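Signal recognition 54 kDa protein (PDB 3DM5) is the SRP54 subunit of an archaeal signal recognition particle, combining a helical bundle, a GTPase-family domain of the P-loop NTPase clan and a signal-peptide-binding domain. Local coordinates at residues A[111-114]-A[115-119]. Sequence-based numbering, arbitrary orientation.
Sequences SGKT and TTVAK. With GDP (guanosine-5'-diphosphate), chain J.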
loop_
_atom_site.group_PDB
_atom_site.type_symbol
_atom_site.label_atom_id
_atom_site.label_comp_id
_atom_site.label_asym_id
_atom_site.label_seq_id
_atom_site.Cartn_x
_atom_site.Cartn_y
_atom_site.Cartn_z
ATOM N N SER A 111 -22.586 3.233 17.350
ATOM C CA SER A 111 -22.597 1.858 16.903
ATOM C C SER A 111 -23.268 1.826 15.557
ATOM O O SER A 111 -23.151 0.853 14.834
ATOM C CB SER A 111 -23.378 0.979 17.872
ATOM O OG SER A 111 -24.696 1.466 18.075
ATOM N N GLY A 112 -23.983 2.892 15.234
ATOM C CA GLY A 112 -24.805 2.925 14.046
ATOM C C GLY A 112 -26.203 2.379 14.305
ATOM O O GLY A 112 -26.878 1.957 13.367
ATOM N N LYS A 113 -26.640 2.389 15.566
ATOM C CA LYS A 113 -27.966 1.884 15.955
ATOM C C LYS A 113 -29.138 2.653 15.324
ATOM O O LYS A 113 -30.008 2.054 14.681
ATOM C CB LYS A 113 -28.121 1.919 17.469
ATOM C CG LYS A 113 -29.425 1.356 17.958
ATOM C CD LYS A 113 -29.521 1.467 19.463
ATOM C CE LYS A 113 -30.070 2.823 19.914
ATOM N NZ LYS A 113 -29.135 3.949 19.699
ATOM N N THR A 114 -29.185 3.972 15.521
ATOM C CA THR A 114 -30.260 4.757 14.922
ATOM C C THR A 114 -30.439 4.359 13.445
ATOM O O THR A 114 -31.541 3.957 13.020
ATOM C CB THR A 114 -30.015 6.284 15.002
ATOM O OG1 THR A 114 -29.532 6.657 16.299
ATOM C CG2 THR A 114 -31.285 7.025 14.735
ATOM N N THR A 115 -29.350 4.458 12.674
ATOM C CA THR A 115 -29.379 4.124 11.249
ATOM C C THR A 115 -29.844 2.689 11.011
ATOM O O THR A 115 -30.692 2.421 10.157
ATOM C CB THR A 115 -27.987 4.303 10.590
ATOM O OG1 THR A 115 -27.455 5.596 10.916
ATOM C CG2 THR A 115 -28.099 4.170 9.083
ATOM N N THR A 116 -29.272 1.749 11.755
ATOM C CA THR A 116 -29.708 0.374 11.632
ATOM C C THR A 116 -31.219 0.204 11.914
ATOM O O THR A 116 -31.865 -0.675 11.345
ATOM C CB THR A 116 -28.878 -0.557 12.519
ATOM O OG1 THR A 116 -27.486 -0.282 12.327
ATOM C CG2 THR A 116 -29.180 -2.029 12.204
ATOM N N VAL A 117 -31.791 1.052 12.759
ATOM C CA VAL A 117 -33.201 0.895 13.085
ATOM C C VAL A 117 -33.992 1.184 11.818
ATOM O O VAL A 117 -34.941 0.466 11.501
ATOM C CB VAL A 117 -33.642 1.805 14.262
ATOM C CG1 VAL A 117 -35.157 1.988 14.306
ATOM C CG2 VAL A 117 -33.105 1.257 15.575
ATOM N N ALA A 118 -33.575 2.210 11.079
ATOM C CA ALA A 118 -34.228 2.592 9.816
ATOM C C ALA A 118 -34.045 1.544 8.738
ATOM O O ALA A 118 -34.984 1.228 8.005
ATOM C CB ALA A 118 -33.716 3.939 9.320
ATOM N N LYS A 119 -32.825 1.014 8.642
ATOM C CA LYS A 119 -32.509 -0.006 7.665
ATOM C C LYS A 119 -33.384 -1.233 7.832
ATOM O O LYS A 119 -33.921 -1.772 6.848
ATOM C CB LYS A 119 -31.029 -0.408 7.755
ATOM C CG LYS A 119 -30.048 0.677 7.327
ATOM C CD LYS A 119 -28.643 0.183 7.536
ATOM C CE LYS A 119 -27.581 1.194 7.147
ATOM N NZ LYS A 119 -26.259 0.487 7.101
HETATM P PB GDP J . -25.812 6.095 16.674
HETATM O O1B GDP J . -24.850 4.961 16.582
HETATM O O2B GDP J . -25.383 6.993 17.808
HETATM O O3B GDP J . -27.205 5.559 16.896
HETATM O O3A GDP J . -25.718 7.069 15.391
HETATM P PA GDP J . -25.840 6.670 13.841
HETATM O O1A GDP J . -26.016 7.890 12.987
HETATM O O2A GDP J . -26.953 5.694 13.582
HETATM O "O5'" GDP J . -24.383 6.061 13.542
HETATM C "C5'" GDP J . -23.285 6.959 13.644
HETATM C "C4'" GDP J . -22.499 7.018 12.331
HETATM O "O4'" GDP J . -22.187 5.717 11.781
HETATM C "C3'" GDP J . -23.268 7.777 11.265
HETATM O "O3'" GDP J . -22.310 8.648 10.656
HETATM C "C2'" GDP J . -23.742 6.697 10.309
HETATM O "O2'" GDP J . -23.781 7.133 8.970
HETATM C "C1'" GDP J . -22.642 5.670 10.416
HETATM N N9 GDP J . -23.059 4.300 10.080
HETATM C C8 GDP J . -24.015 3.543 10.643
HETATM N N7 GDP J . -24.050 2.311 10.066
HETATM C C5 GDP J . -23.085 2.278 9.128
HETATM C C6 GDP J . -22.551 1.308 8.135
HETATM O O6 GDP J . -23.007 0.145 8.025
HETATM N N1 GDP J . -21.547 1.716 7.349
HETATM C C2 GDP J . -21.007 2.944 7.435
HETATM N N2 GDP J . -19.993 3.270 6.607
HETATM N N3 GDP J . -21.430 3.873 8.313
HETATM C C4 GDP J . -22.442 3.596 9.154
#
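Thr115 directly follows Thr114, and the two place equivalent groups on successive phosphates of GDP. On Thr115 the backbone N donates a hydrogen bond to GDP O2A (2.8 Å, N-H...O 166°), and its OG1 bonds to the same oxygen at 2.7 Å. The first torsion explains this double grip: OG1 sits beside the residue's own N, so amide and hydroxyl converge on one alpha-phosphate oxygen. Thr114 repeats the geometry on the beta-phosphate, where its N and OG1 are hydrogen-bonded to GDP O3B at 2.9 and 2.6 Å.

Thr116 OG1 folds back on Gly112 O, one turn earlier at the N-cap, and this carbonyl accepts from Thr116 twice. Its N donates from 2.9 Å, the regular helical bond to Gly112 O, while OG1 approaches Gly112 O at 2.5 Å from above the carbonyl plane, 41° out of it. Gly112 O thus has two donors from one residue, whose side chain also meets Ile245 and Thr247 of strand 242-247.

Val117 N donates to Lys113 O over 2.8 Å; the amide lies almost in line with the carbonyl (C=O...N 167°), though its N-H points off that line, being shared with Thr114 O in a weak second bond. Its CG2 also leans over Lys113 O, and the isopropyl group packs on Leu147 and Ile187. Ala118 N adds only a weak bond to Thr114 O.

Lys119, extended beyond CG, brings NZ to the guanine, a near approach of 3.4 Å to GDP O6, and NZ is hydrogen-bonded to the carbonyls of Gly275 and Asp280. At the other end, Gly112 N donates to GDP O1B. Backbone amides at a helix N-terminus, pointing at a diphosphate after a strand and a glycine-rich loop, are consistent with the P-loop (Walker A) of the P-loop NTPase fold, here holding GDP.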